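Local coordinates for protein aspartate aminotransferase (Thermotoga maritima, PDB 1O4S) that catalyses the transfer of the amino group from L-aspartate to 2-oxoglutarate, giving oxaloacetate and L-glutamate, with pyridoxal 5'-phosphate as cofactor, at residues B[19-24]-B[141-146]; B[81-86]-B[285-290]; B[306-311]-B[377-382]. All coordinates share one frame; numbering follows the deposited sequence.

Interaction 1: residues B[19-24]-B[141-146]; sequences SEIPIS and QIILAG
Ile143 and Leu144, in the last turn of helix 138-144, receive Glu20 and Ile21 of the N-terminal loop that runs on to helix 27-38. Ile143 points its CB at the loop and touches it with a branch methyl: CG2, held anti to the backbone N, lies 3.9 Å from CB of Glu20. The same methyl grazes Ile21, whose CG1 is 4.4 Å from Ile143 CG2. Glu20 therefore takes part through the root of its side chain, while the chain beyond CG runs on, extended, to its carboxylate. Leu144 comes next and meets the far end of Ile21. The two side chains cross obliquely, with Leu144 CD2 3.8 Å from Ile21 CD1; both are buried. Past Leu144 the helix ends in a Schellman motif, in which Gly146 takes a positive phi (92°) and its N bonds Ile143 O at 3.0 Å, turning the chain toward strand 148-153. The contact thus lays a loop with no regular structure on a helix end by apolar touches alone. Around it, Ile21 and Pro22 also rest on Pro140, one turn earlier. The inner side of helix 138-144 packs through Ile142 on Phe118 of helix 109-121 and on strand 127-132, and the second subunit closes another side, its Ile271 on Leu144 and its His274 on Ile21.

Interaction 2: residues B[81-86]-B[285-290]; sequences YELREG and YAALKA
Leu83 and Leu288 bring the helices together, their CA atoms 5.3 Å apart, where the axes of 81-86 and 285-290 approach to 9.5 Å and run in broadly the same direction, inclined by 30°. Leu83 reaches across with both methyls. Its CG stands anti to the backbone N (chi1 178°), which carries the fork over to the backbone of the partner helix, and CD1 comes to 3.8 Å from Leu288 N. The same methyl lies 4.0 Å from CB of Ala287, and Leu83 CD2 is nearly as near to that CB, so the small alanine side chain sits against both tips of the fork. Leu288 replies in the opposite direction. Its CD1 rests on the peptide of Glu82, 3.5 Å from Glu82 O, and its CD2 is 4.2 Å from Glu82 CB at the more exposed margin. Gly86, one turn further on, puts no side chain on this flank beside Leu288. Glu82 O is already engaged within its own helix by Gly86 N, at 2.8 Å, so the methyl lies against a carbonyl that has a partner. On the inner side Leu83 also touches Val106 of strand 104-107, an outermost strand of the large sheet, and Ala287 touches Val255; Tyr285 stacks with Phe66 of helix 57-68. The pair thus belongs to the helical layer beside that sheet, away from the annotated sites. Each leucine has its nearest approach to the main chain of the other helix, and the two helices are joined here by van der Waals contact. The fit depends on the shape of small and branched residues, and between these two segments neither a charge nor a directional bond takes part.

Interaction 3: residues B[306-311]-B[377-382]; sequences KNFVVE and EALDRI
In the smaller part of the fold, built round the sheet of strands 44-45, 350-354, 363-367 and 328-332, helix 372-386 packs on helix 296-315 through Leu379, which meets Phe308 and Val309. A single methyl does the touching: Leu379 CD1 is 3.8 Å from Phe308 CE2 and 4.0 Å from Val309 CG2. Leu379 points its CB at the other helix. The Phe308 side chain, carried out to the leucine with CG anti to the backbone N (chi1 171°), slides past it in the opposite direction, and Leu379 CD1 approaches the ring obliquely; Val309 crosses the leucine at about a right angle. The backbones stay well apart, with CA of Val309 7.8 Å from CA of Leu379, so the gap is filled by side chains from both helices. Within 377-382, Arg381 bonds back one turn to Glu377, NE reaching OE2 at 3.1 Å (161° at the hydrogen) and NH2 lying 2.6 Å from OE1; OE2 lies in the guanidinium plane but is itself approached from above the carboxylate plane. This salt bridge helps hold the arginine side chain along its own helix, and NH1 also bonds Asp42 O. Between the helices, Asp380 forms a salt bridge with Arg312, one turn beyond Phe308. Val309 also lies on Leu329 of strand 328-332 and Ala378 on Ile44, so the helices rest on the two outermost strands. Helices packed side by side on a sheet are typical of the small domain of class I aminotransferases; here strand 363-367 carries Arg365, which by similarity binds L-aspartate.

The three interactions share no helix or strand and lie 32 to 38 Å apart, centre to centre. Interaction 3 is the buried one, inside the smaller sheet-and-helix unit; interactions 1 and 2 are partly buried, each with a glutamate at its margin. Interaction 1 alone joins a loop to a helix end and has the second subunit beside it. Interactions 2 and 3 pair helices within one chain, linked in sequence because helix 281-290 is followed by helix 296-315. All three rest on van der Waals contact, but interaction 2 sets methyls against backbone, interaction 1 pairs side chains, and interaction 3 adds an aromatic ring and ionic neighbours.

Interaction 1: residues B[19-24]-B[141-146]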
ATOM      1  N   SER B  19      -6.685 -11.212  14.787  1.00 44.09           N
ATOM      2  CA  SER B  19      -6.403 -12.360  15.646  1.00 45.97           C
ATOM      3  C   SER B  19      -6.071 -13.576  14.841  1.00 47.84           C
ATOM      4  O   SER B  19      -5.146 -14.317  15.178  1.00 49.17           O
ATOM      5  CB  SER B  19      -7.632 -12.741  16.474  1.00 45.64           C
ATOM      6  OG  SER B  19      -7.610 -12.041  17.677  1.00 46.08           O
ATOM      7  N   GLU B  20      -6.856 -13.791  13.787  1.00 49.46           N
ATOM      8  CA  GLU B  20      -6.686 -14.946  12.899  1.00 50.75           C
ATOM      9  C   GLU B  20      -5.329 -14.981  12.204  1.00 51.29           C
ATOM     10  O   GLU B  20      -4.967 -16.017  11.664  1.00 51.25           O
ATOM     11  CB  GLU B  20      -7.831 -15.019  11.860  1.00 51.14           C
ATOM     12  CG  GLU B  20      -9.166 -15.459  12.469  1.00 52.22           C
ATOM     13  CD  GLU B  20     -10.405 -15.089  11.646  1.00 54.71           C
ATOM     14  OE1 GLU B  20     -11.518 -15.201  12.223  1.00 58.83           O
ATOM     15  OE2 GLU B  20     -10.301 -14.702  10.452  1.00 54.41           O
ATOM     16  N   ILE B  21      -4.587 -13.868  12.214  1.00 52.36           N
ATOM     17  CA  ILE B  21      -3.260 -13.828  11.604  1.00 53.29           C
ATOM     18  C   ILE B  21      -2.277 -14.542  12.515  1.00 54.25           C
ATOM     19  O   ILE B  21      -2.219 -14.235  13.695  1.00 54.33           O
ATOM     20  CB  ILE B  21      -2.775 -12.381  11.373  1.00 53.19           C
ATOM     21  CG1 ILE B  21      -3.519 -11.756  10.198  1.00 52.60           C
ATOM     22  CG2 ILE B  21      -1.271 -12.360  11.064  1.00 53.61           C
ATOM     23  CD1 ILE B  21      -3.319 -10.271  10.097  1.00 51.87           C
ATOM     24  N   PRO B  22      -1.478 -15.464  11.977  1.00 55.89           N
ATOM     25  CA  PRO B  22      -0.503 -16.178  12.821  1.00 56.87           C
ATOM     26  C   PRO B  22       0.482 -15.222  13.543  1.00 57.73           C
ATOM     27  O   PRO B  22       0.862 -14.172  13.005  1.00 57.28           O
ATOM     28  CB  PRO B  22       0.221 -17.131  11.839  1.00 56.77           C
ATOM     29  CG  PRO B  22      -0.177 -16.703  10.463  1.00 56.38           C
ATOM     30  CD  PRO B  22      -1.431 -15.906  10.567  1.00 55.57           C
ATOM     31  N   ILE B  23       0.853 -15.595  14.773  1.00 59.05           N
ATOM     32  CA  ILE B  23       1.789 -14.809  15.600  1.00 59.93           C
ATOM     33  C   ILE B  23       3.209 -14.928  15.007  1.00 59.99           C
ATOM     34  O   ILE B  23       3.596 -15.979  14.466  1.00 59.51           O
ATOM     35  CB  ILE B  23       1.770 -15.261  17.146  1.00 60.06           C
ATOM     36  CG1 ILE B  23       0.344 -15.305  17.726  1.00 60.92           C
ATOM     37  CG2 ILE B  23       2.643 -14.325  18.007  1.00 59.80           C
ATOM     38  CD1 ILE B  23       0.236 -16.005  19.119  1.00 62.72           C
ATOM     39  N   SER B  24       3.961 -13.833  15.097  1.00 60.39           N
ATOM     40  CA  SER B  24       5.390 -13.844  14.790  1.00 60.73           C
ATOM     41  C   SER B  24       6.189 -14.794  15.703  1.00 61.04           C
ATOM     42  O   SER B  24       6.121 -14.665  16.934  1.00 61.14           O
ATOM     43  CB  SER B  24       5.950 -12.443  14.953  1.00 60.55           C
ATOM     44  OG  SER B  24       7.229 -12.371  14.378  1.00 60.56           O
ATOM     45  N   GLN B 141      -1.922 -12.699   4.284  1.00 30.17           N
ATOM     46  CA  GLN B 141      -2.596 -12.002   3.174  1.00 30.51           C
ATOM     47  C   GLN B 141      -3.874 -12.705   2.771  1.00 30.13           C
ATOM     48  O   GLN B 141      -4.929 -12.070   2.576  1.00 29.88           O
ATOM     49  CB  GLN B 141      -1.672 -11.872   1.969  1.00 30.49           C
ATOM     50  CG  GLN B 141      -0.495 -10.945   2.169  1.00 31.72           C
ATOM     51  CD  GLN B 141       0.397 -10.856   0.950  1.00 34.51           C
ATOM     52  OE1 GLN B 141       0.408 -11.771   0.133  1.00 39.31           O
ATOM     53  NE2 GLN B 141       1.142  -9.764   0.823  1.00 30.23           N
ATOM     54  N   ILE B 142      -3.800 -14.023   2.689  1.00 29.64           N
ATOM     55  CA  ILE B 142      -4.972 -14.808   2.305  1.00 30.04           C
ATOM     56  C   ILE B 142      -6.038 -14.668   3.375  1.00 29.11           C
ATOM     57  O   ILE B 142      -7.203 -14.488   3.032  1.00 27.40           O
ATOM     58  CB  ILE B 142      -4.602 -16.297   2.064  1.00 30.16           C
ATOM     59  CG1 ILE B 142      -3.673 -16.398   0.851  1.00 31.45           C
ATOM     60  CG2 ILE B 142      -5.859 -17.146   1.910  1.00 30.85           C
ATOM     61  CD1 ILE B 142      -2.743 -17.604   0.914  1.00 32.94           C
ATOM     62  N   ILE B 143      -5.629 -14.738   4.652  1.00 29.20           N
ATOM     63  CA  ILE B 143      -6.534 -14.480   5.772  1.00 30.25           C
ATOM     64  C   ILE B 143      -7.206 -13.102   5.668  1.00 30.71           C
ATOM     65  O   ILE B 143      -8.409 -13.003   5.775  1.00 29.44           O
ATOM     66  CB  ILE B 143      -5.816 -14.568   7.170  1.00 30.78           C
ATOM     67  CG1 ILE B 143      -5.367 -15.998   7.532  1.00 31.22           C
ATOM     68  CG2 ILE B 143      -6.739 -14.046   8.254  1.00 30.50           C
ATOM     69  CD1 ILE B 143      -6.208 -17.041   6.967  1.00 33.95           C
ATOM     70  N   LEU B 144      -6.408 -12.051   5.460  1.00 31.48           N
ATOM     71  CA  LEU B 144      -6.940 -10.697   5.344  1.00 31.79           C
ATOM     72  C   LEU B 144      -7.925 -10.551   4.198  1.00 31.82           C
ATOM     73  O   LEU B 144      -8.901  -9.805   4.302  1.00 31.21           O
ATOM     74  CB  LEU B 144      -5.811  -9.694   5.174  1.00 32.11           C
ATOM     75  CG  LEU B 144      -4.962  -9.446   6.397  1.00 32.50           C
ATOM     76  CD1 LEU B 144      -3.882  -8.475   5.949  1.00 34.33           C
ATOM     77  CD2 LEU B 144      -5.775  -8.916   7.559  1.00 33.77           C
ATOM     78  N   ALA B 145      -7.691 -11.305   3.121  1.00 32.36           N
ATOM     79  CA  ALA B 145      -8.590 -11.328   1.969  1.00 32.46           C
ATOM     80  C   ALA B 145      -9.844 -12.199   2.135  1.00 32.75           C
ATOM     81  O   ALA B 145     -10.648 -12.246   1.243  1.00 34.28           O
ATOM     82  CB  ALA B 145      -7.821 -11.713   0.694  1.00 32.43           C
ATOM     83  N   GLY B 146     -10.022 -12.879   3.258  1.00 32.15           N
ATOM     84  CA  GLY B 146     -11.212 -13.668   3.492  1.00 32.35           C
ATOM     85  C   GLY B 146     -11.106 -15.125   3.069  1.00 32.77           C
ATOM     86  O   GLY B 146     -12.071 -15.864   3.166  1.00 31.72           O
TER

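Interaction 2: residues B[81-86]-B[285-290]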
ATOM      1  N   TYR B  81       2.300   4.470 -17.850  1.00 31.53           N
ATOM      2  CA  TYR B  81       2.252   3.641 -19.048  1.00 32.64           C
ATOM      3  C   TYR B  81       3.608   3.119 -19.445  1.00 32.27           C
ATOM      4  O   TYR B  81       3.756   1.959 -19.800  1.00 32.23           O
ATOM      5  CB  TYR B  81       1.717   4.448 -20.251  1.00 33.38           C
ATOM      6  CG  TYR B  81       1.603   3.612 -21.485  1.00 35.92           C
ATOM      7  CD1 TYR B  81       0.569   2.706 -21.620  1.00 39.70           C
ATOM      8  CD2 TYR B  81       2.543   3.710 -22.515  1.00 40.59           C
ATOM      9  CE1 TYR B  81       0.458   1.903 -22.747  1.00 41.68           C
ATOM     10  CE2 TYR B  81       2.449   2.919 -23.641  1.00 42.17           C
ATOM     11  CZ  TYR B  81       1.386   2.017 -23.758  1.00 43.47           C
ATOM     12  OH  TYR B  81       1.258   1.221 -24.887  1.00 48.14           O
ATOM     13  N   GLU B  82       4.598   3.996 -19.385  1.00 32.06           N
ATOM     14  CA  GLU B  82       5.958   3.679 -19.822  1.00 32.48           C
ATOM     15  C   GLU B  82       6.602   2.546 -18.997  1.00 30.79           C
ATOM     16  O   GLU B  82       7.302   1.668 -19.550  1.00 30.22           O
ATOM     17  CB  GLU B  82       6.801   4.960 -19.789  1.00 33.51           C
ATOM     18  CG  GLU B  82       6.420   5.975 -20.904  1.00 37.56           C
ATOM     19  CD  GLU B  82       5.180   6.899 -20.644  1.00 42.69           C
ATOM     20  OE1 GLU B  82       4.597   6.971 -19.500  1.00 38.61           O
ATOM     21  OE2 GLU B  82       4.772   7.592 -21.647  1.00 45.69           O
ATOM     22  N   LEU B  83       6.305   2.524 -17.696  1.00 29.95           N
ATOM     23  CA  LEU B  83       6.804   1.468 -16.822  1.00 29.31           C
ATOM     24  C   LEU B  83       6.059   0.153 -17.132  1.00 29.42           C
ATOM     25  O   LEU B  83       6.665  -0.891 -17.284  1.00 26.82           O
ATOM     26  CB  LEU B  83       6.698   1.856 -15.341  1.00 28.72           C
ATOM     27  CG  LEU B  83       7.136   0.851 -14.285  1.00 27.85           C
ATOM     28  CD1 LEU B  83       8.551   0.288 -14.600  1.00 27.47           C
ATOM     29  CD2 LEU B  83       7.068   1.401 -12.867  1.00 29.74           C
ATOM     30  N   ARG B  84       4.748   0.232 -17.292  1.00 29.39           N
ATOM     31  CA  ARG B  84       3.990  -0.957 -17.621  1.00 29.19           C
ATOM     32  C   ARG B  84       4.410  -1.553 -18.960  1.00 29.80           C
ATOM     33  O   ARG B  84       4.572  -2.769 -19.068  1.00 29.47           O
ATOM     34  CB  ARG B  84       2.509  -0.649 -17.591  1.00 29.09           C
ATOM     35  CG  ARG B  84       2.000  -0.505 -16.173  1.00 28.31           C
ATOM     36  CD  ARG B  84       0.493  -0.437 -16.091  1.00 28.84           C
ATOM     37  NE  ARG B  84      -0.009   0.831 -16.627  1.00 29.81           N
ATOM     38  CZ  ARG B  84      -0.678   0.986 -17.754  1.00 31.90           C
ATOM     39  NH1 ARG B  84      -1.068   2.198 -18.111  1.00 35.95           N
ATOM     40  NH2 ARG B  84      -0.949  -0.037 -18.534  1.00 33.12           N
ATOM     41  N   GLU B  85       4.616  -0.688 -19.951  1.00 29.94           N
ATOM     42  CA  GLU B  85       5.068  -1.080 -21.257  1.00 31.43           C
ATOM     43  C   GLU B  85       6.474  -1.663 -21.194  1.00 30.30           C
ATOM     44  O   GLU B  85       6.745  -2.675 -21.816  1.00 30.20           O
ATOM     45  CB  GLU B  85       5.020   0.120 -22.199  1.00 32.05           C
ATOM     46  CG  GLU B  85       5.509  -0.172 -23.607  1.00 38.68           C
ATOM     47  CD  GLU B  85       5.603   1.091 -24.442  1.00 46.07           C
ATOM     48  OE1 GLU B  85       6.273   2.076 -23.992  1.00 50.24           O
ATOM     49  OE2 GLU B  85       4.996   1.102 -25.544  1.00 52.61           O
ATOM     50  N   GLY B  86       7.376  -1.027 -20.450  1.00 30.28           N
ATOM     51  CA  GLY B  86       8.722  -1.561 -20.273  1.00 29.62           C
ATOM     52  C   GLY B  86       8.710  -2.949 -19.646  1.00 29.83           C
ATOM     53  O   GLY B  86       9.373  -3.851 -20.130  1.00 29.75           O
ATOM     54  N   TYR B 285       9.952   5.997 -11.728  1.00 26.83           N
ATOM     55  CA  TYR B 285      11.046   6.354 -12.618  1.00 28.59           C
ATOM     56  C   TYR B 285      12.323   5.598 -12.336  1.00 28.40           C
ATOM     57  O   TYR B 285      13.049   5.222 -13.277  1.00 27.31           O
ATOM     58  CB  TYR B 285      11.256   7.870 -12.692  1.00 28.84           C
ATOM     59  CG  TYR B 285      10.133   8.480 -13.523  1.00 32.24           C
ATOM     60  CD1 TYR B 285       9.035   9.072 -12.924  1.00 32.12           C
ATOM     61  CD2 TYR B 285      10.150   8.393 -14.912  1.00 36.59           C
ATOM     62  CE1 TYR B 285       8.003   9.593 -13.664  1.00 34.48           C
ATOM     63  CE2 TYR B 285       9.115   8.917 -15.664  1.00 38.68           C
ATOM     64  CZ  TYR B 285       8.049   9.522 -15.016  1.00 37.65           C
ATOM     65  OH  TYR B 285       7.027  10.044 -15.724  1.00 40.75           O
ATOM     66  N   ALA B 286      12.576   5.317 -11.064  1.00 28.40           N
ATOM     67  CA  ALA B 286      13.726   4.500 -10.697  1.00 28.54           C
ATOM     68  C   ALA B 286      13.609   3.079 -11.342  1.00 28.03           C
ATOM     69  O   ALA B 286      14.553   2.578 -11.919  1.00 27.36           O
ATOM     70  CB  ALA B 286      13.839   4.413  -9.195  1.00 29.10           C
ATOM     71  N   ALA B 287      12.433   2.470 -11.243  1.00 27.79           N
ATOM     72  CA  ALA B 287      12.179   1.148 -11.794  1.00 28.58           C
ATOM     73  C   ALA B 287      12.271   1.103 -13.324  1.00 28.40           C
ATOM     74  O   ALA B 287      12.791   0.170 -13.909  1.00 27.99           O
ATOM     75  CB  ALA B 287      10.810   0.624 -11.291  1.00 29.44           C
ATOM     76  N   LEU B 288      11.817   2.154 -13.972  1.00 28.90           N
ATOM     77  CA  LEU B 288      11.875   2.227 -15.415  1.00 29.37           C
ATOM     78  C   LEU B 288      13.353   2.166 -15.855  1.00 29.00           C
ATOM     79  O   LEU B 288      13.699   1.421 -16.765  1.00 28.76           O
ATOM     80  CB  LEU B 288      11.128   3.482 -15.894  1.00 28.98           C
ATOM     81  CG  LEU B 288      11.090   3.823 -17.376  1.00 32.81           C
ATOM     82  CD1 LEU B 288      10.397   2.718 -18.181  1.00 34.32           C
ATOM     83  CD2 LEU B 288      10.364   5.143 -17.541  1.00 33.47           C
ATOM     84  N   LYS B 289      14.235   2.876 -15.159  1.00 27.84           N
ATOM     85  CA  LYS B 289      15.666   2.805 -15.431  1.00 27.63           C
ATOM     86  C   LYS B 289      16.241   1.446 -15.042  1.00 27.11           C
ATOM     87  O   LYS B 289      17.146   0.920 -15.693  1.00 26.51           O
ATOM     88  CB  LYS B 289      16.392   3.929 -14.674  1.00 28.20           C
ATOM     89  CG  LYS B 289      17.942   3.944 -14.776  1.00 30.53           C
ATOM     90  CD  LYS B 289      18.487   4.082 -16.219  1.00 34.30           C
ATOM     91  CE  LYS B 289      18.122   5.412 -16.895  1.00 38.75           C
ATOM     92  NZ  LYS B 289      18.788   5.636 -18.252  1.00 41.87           N
ATOM     93  N   ALA B 290      15.740   0.883 -13.955  1.00 27.42           N
ATOM     94  CA  ALA B 290      16.204  -0.410 -13.470  1.00 28.20           C
ATOM     95  C   ALA B 290      16.044  -1.501 -14.513  1.00 28.80           C
ATOM     96  O   ALA B 290      16.858  -2.401 -14.537  1.00 28.87           O
ATOM     97  CB  ALA B 290      15.515  -0.806 -12.241  1.00 27.67           C
TER

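Interaction 3: residues B[306-311]-B[377-382]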
ATOM      1  N   LYS B 306      26.972 -18.789  -2.199  1.00 29.23           N
ATOM      2  CA  LYS B 306      26.174 -19.998  -2.156  1.00 29.08           C
ATOM      3  C   LYS B 306      27.123 -21.179  -2.201  1.00 29.84           C
ATOM      4  O   LYS B 306      27.067 -22.035  -1.340  1.00 30.43           O
ATOM      5  CB  LYS B 306      25.178 -20.020  -3.330  1.00 28.68           C
ATOM      6  CG  LYS B 306      24.216 -21.245  -3.379  1.00 28.05           C
ATOM      7  CD  LYS B 306      24.809 -22.500  -4.056  1.00 26.71           C
ATOM      8  CE  LYS B 306      25.039 -22.315  -5.562  1.00 27.89           C
ATOM      9  NZ  LYS B 306      25.510 -23.591  -6.259  1.00 29.25           N
ATOM     10  N   ASN B 307      28.014 -21.220  -3.184  1.00 30.60           N
ATOM     11  CA  ASN B 307      28.996 -22.311  -3.276  1.00 31.32           C
ATOM     12  C   ASN B 307      29.830 -22.458  -2.014  1.00 31.88           C
ATOM     13  O   ASN B 307      30.130 -23.566  -1.601  1.00 32.07           O
ATOM     14  CB  ASN B 307      29.951 -22.112  -4.450  1.00 30.95           C
ATOM     15  CG  ASN B 307      29.296 -22.351  -5.780  1.00 31.93           C
ATOM     16  OD1 ASN B 307      28.288 -23.052  -5.868  1.00 32.64           O
ATOM     17  ND2 ASN B 307      29.856 -21.760  -6.834  1.00 32.05           N
ATOM     18  N   PHE B 308      30.210 -21.339  -1.407  1.00 32.17           N
ATOM     19  CA  PHE B 308      31.044 -21.369  -0.211  1.00 32.13           C
ATOM     20  C   PHE B 308      30.317 -21.896   1.016  1.00 32.16           C
ATOM     21  O   PHE B 308      30.889 -22.628   1.815  1.00 32.17           O
ATOM     22  CB  PHE B 308      31.588 -19.969   0.114  1.00 32.31           C
ATOM     23  CG  PHE B 308      32.284 -19.899   1.450  1.00 32.09           C
ATOM     24  CD1 PHE B 308      33.550 -20.459   1.616  1.00 33.75           C
ATOM     25  CD2 PHE B 308      31.653 -19.325   2.553  1.00 31.57           C
ATOM     26  CE1 PHE B 308      34.178 -20.432   2.854  1.00 33.03           C
ATOM     27  CE2 PHE B 308      32.283 -19.282   3.787  1.00 31.59           C
ATOM     28  CZ  PHE B 308      33.543 -19.842   3.941  1.00 32.27           C
ATOM     29  N   VAL B 309      29.074 -21.487   1.198  1.00 32.60           N
ATOM     30  CA  VAL B 309      28.315 -21.916   2.365  1.00 33.54           C
ATOM     31  C   VAL B 309      27.927 -23.393   2.223  1.00 33.19           C
ATOM     32  O   VAL B 309      27.944 -24.142   3.196  1.00 32.46           O
ATOM     33  CB  VAL B 309      27.061 -21.023   2.647  1.00 34.43           C
ATOM     34  CG1 VAL B 309      26.080 -20.983   1.456  1.00 36.70           C
ATOM     35  CG2 VAL B 309      26.310 -21.528   3.898  1.00 34.50           C
ATOM     36  N   VAL B 310      27.605 -23.791   0.995  1.00 33.02           N
ATOM     37  CA  VAL B 310      27.231 -25.158   0.683  1.00 32.80           C
ATOM     38  C   VAL B 310      28.410 -26.066   1.007  1.00 33.50           C
ATOM     39  O   VAL B 310      28.266 -26.975   1.813  1.00 32.55           O
ATOM     40  CB  VAL B 310      26.729 -25.311  -0.789  1.00 32.62           C
ATOM     41  CG1 VAL B 310      26.738 -26.763  -1.250  1.00 32.66           C
ATOM     42  CG2 VAL B 310      25.317 -24.729  -0.917  1.00 31.31           C
ATOM     43  N   GLU B 311      29.576 -25.798   0.426  1.00 34.19           N
ATOM     44  CA  GLU B 311      30.762 -26.618   0.707  1.00 35.21           C
ATOM     45  C   GLU B 311      31.018 -26.694   2.208  1.00 34.96           C
ATOM     46  O   GLU B 311      31.245 -27.758   2.754  1.00 35.16           O
ATOM     47  CB  GLU B 311      32.027 -26.113  -0.006  1.00 35.56           C
ATOM     48  CG  GLU B 311      33.288 -26.861   0.481  1.00 39.59           C
ATOM     49  CD  GLU B 311      34.498 -26.807  -0.460  1.00 44.66           C
ATOM     50  OE1 GLU B 311      35.508 -27.512  -0.157  1.00 46.43           O
ATOM     51  OE2 GLU B 311      34.455 -26.066  -1.483  1.00 48.29           O
ATOM     52  N   GLU B 377      33.304 -16.447   9.352  1.00 31.20           N
ATOM     53  CA  GLU B 377      33.331 -16.323  10.797  1.00 32.77           C
ATOM     54  C   GLU B 377      32.067 -16.938  11.394  1.00 32.38           C
ATOM     55  O   GLU B 377      32.156 -17.611  12.403  1.00 31.78           O
ATOM     56  CB  GLU B 377      33.441 -14.855  11.243  1.00 33.68           C
ATOM     57  CG  GLU B 377      34.464 -14.629  12.353  1.00 38.90           C
ATOM     58  CD  GLU B 377      33.895 -14.584  13.757  1.00 43.74           C
ATOM     59  OE1 GLU B 377      33.103 -13.635  13.974  1.00 48.27           O
ATOM     60  OE2 GLU B 377      34.276 -15.444  14.636  1.00 43.43           O
ATOM     61  N   ALA B 378      30.904 -16.709  10.776  1.00 31.29           N
ATOM     62  CA  ALA B 378      29.650 -17.250  11.309  1.00 31.66           C
ATOM     63  C   ALA B 378      29.659 -18.764  11.240  1.00 31.80           C
ATOM     64  O   ALA B 378      29.273 -19.420  12.195  1.00 31.70           O
ATOM     65  CB  ALA B 378      28.431 -16.694  10.574  1.00 31.28           C
ATOM     66  N   LEU B 379      30.133 -19.307  10.119  1.00 31.90           N
ATOM     67  CA  LEU B 379      30.150 -20.753   9.891  1.00 32.08           C
ATOM     68  C   LEU B 379      31.130 -21.456  10.811  1.00 32.22           C
ATOM     69  O   LEU B 379      30.892 -22.618  11.197  1.00 32.38           O
ATOM     70  CB  LEU B 379      30.435 -21.081   8.435  1.00 31.60           C
ATOM     71  CG  LEU B 379      29.196 -20.840   7.569  1.00 33.06           C
ATOM     72  CD1 LEU B 379      29.542 -20.681   6.079  1.00 34.73           C
ATOM     73  CD2 LEU B 379      28.192 -21.964   7.773  1.00 33.10           C
ATOM     74  N   ASP B 380      32.199 -20.735  11.162  1.00 32.42           N
ATOM     75  CA  ASP B 380      33.134 -21.108  12.230  1.00 33.10           C
ATOM     76  C   ASP B 380      32.406 -21.261  13.549  1.00 33.50           C
ATOM     77  O   ASP B 380      32.562 -22.268  14.240  1.00 33.23           O
ATOM     78  CB  ASP B 380      34.192 -20.006  12.434  1.00 33.10           C
ATOM     79  CG  ASP B 380      35.426 -20.194  11.592  1.00 35.06           C
ATOM     80  OD1 ASP B 380      36.287 -19.273  11.569  1.00 36.53           O
ATOM     81  OD2 ASP B 380      35.650 -21.235  10.942  1.00 37.55           O
ATOM     82  N   ARG B 381      31.652 -20.226  13.922  1.00 33.98           N
ATOM     83  CA  ARG B 381      30.971 -20.198  15.223  1.00 34.61           C
ATOM     84  C   ARG B 381      29.898 -21.265  15.288  1.00 35.18           C
ATOM     85  O   ARG B 381      29.730 -21.920  16.313  1.00 34.08           O
ATOM     86  CB  ARG B 381      30.323 -18.845  15.474  1.00 34.86           C
ATOM     87  CG  ARG B 381      31.275 -17.673  15.617  1.00 34.33           C
ATOM     88  CD  ARG B 381      30.514 -16.383  15.507  1.00 36.66           C
ATOM     89  NE  ARG B 381      31.332 -15.186  15.664  1.00 36.91           N
ATOM     90  CZ  ARG B 381      30.840 -13.986  15.941  1.00 35.28           C
ATOM     91  NH1 ARG B 381      29.534 -13.816  16.150  1.00 34.09           N
ATOM     92  NH2 ARG B 381      31.659 -12.951  16.035  1.00 35.87           N
ATOM     93  N   ILE B 382      29.182 -21.430  14.176  1.00 36.35           N
ATOM     94  CA  ILE B 382      28.168 -22.460  14.050  1.00 37.48           C
ATOM     95  C   ILE B 382      28.769 -23.847  14.225  1.00 38.76           C
ATOM     96  O   ILE B 382      28.150 -24.679  14.851  1.00 38.49           O
ATOM     97  CB  ILE B 382      27.393 -22.317  12.712  1.00 37.52           C
ATOM     98  CG1 ILE B 382      26.500 -21.070  12.758  1.00 36.53           C
ATOM     99  CG2 ILE B 382      26.518 -23.573  12.419  1.00 38.18           C
ATOM    100  CD1 ILE B 382      25.823 -20.760  11.456  1.00 36.86           C
TER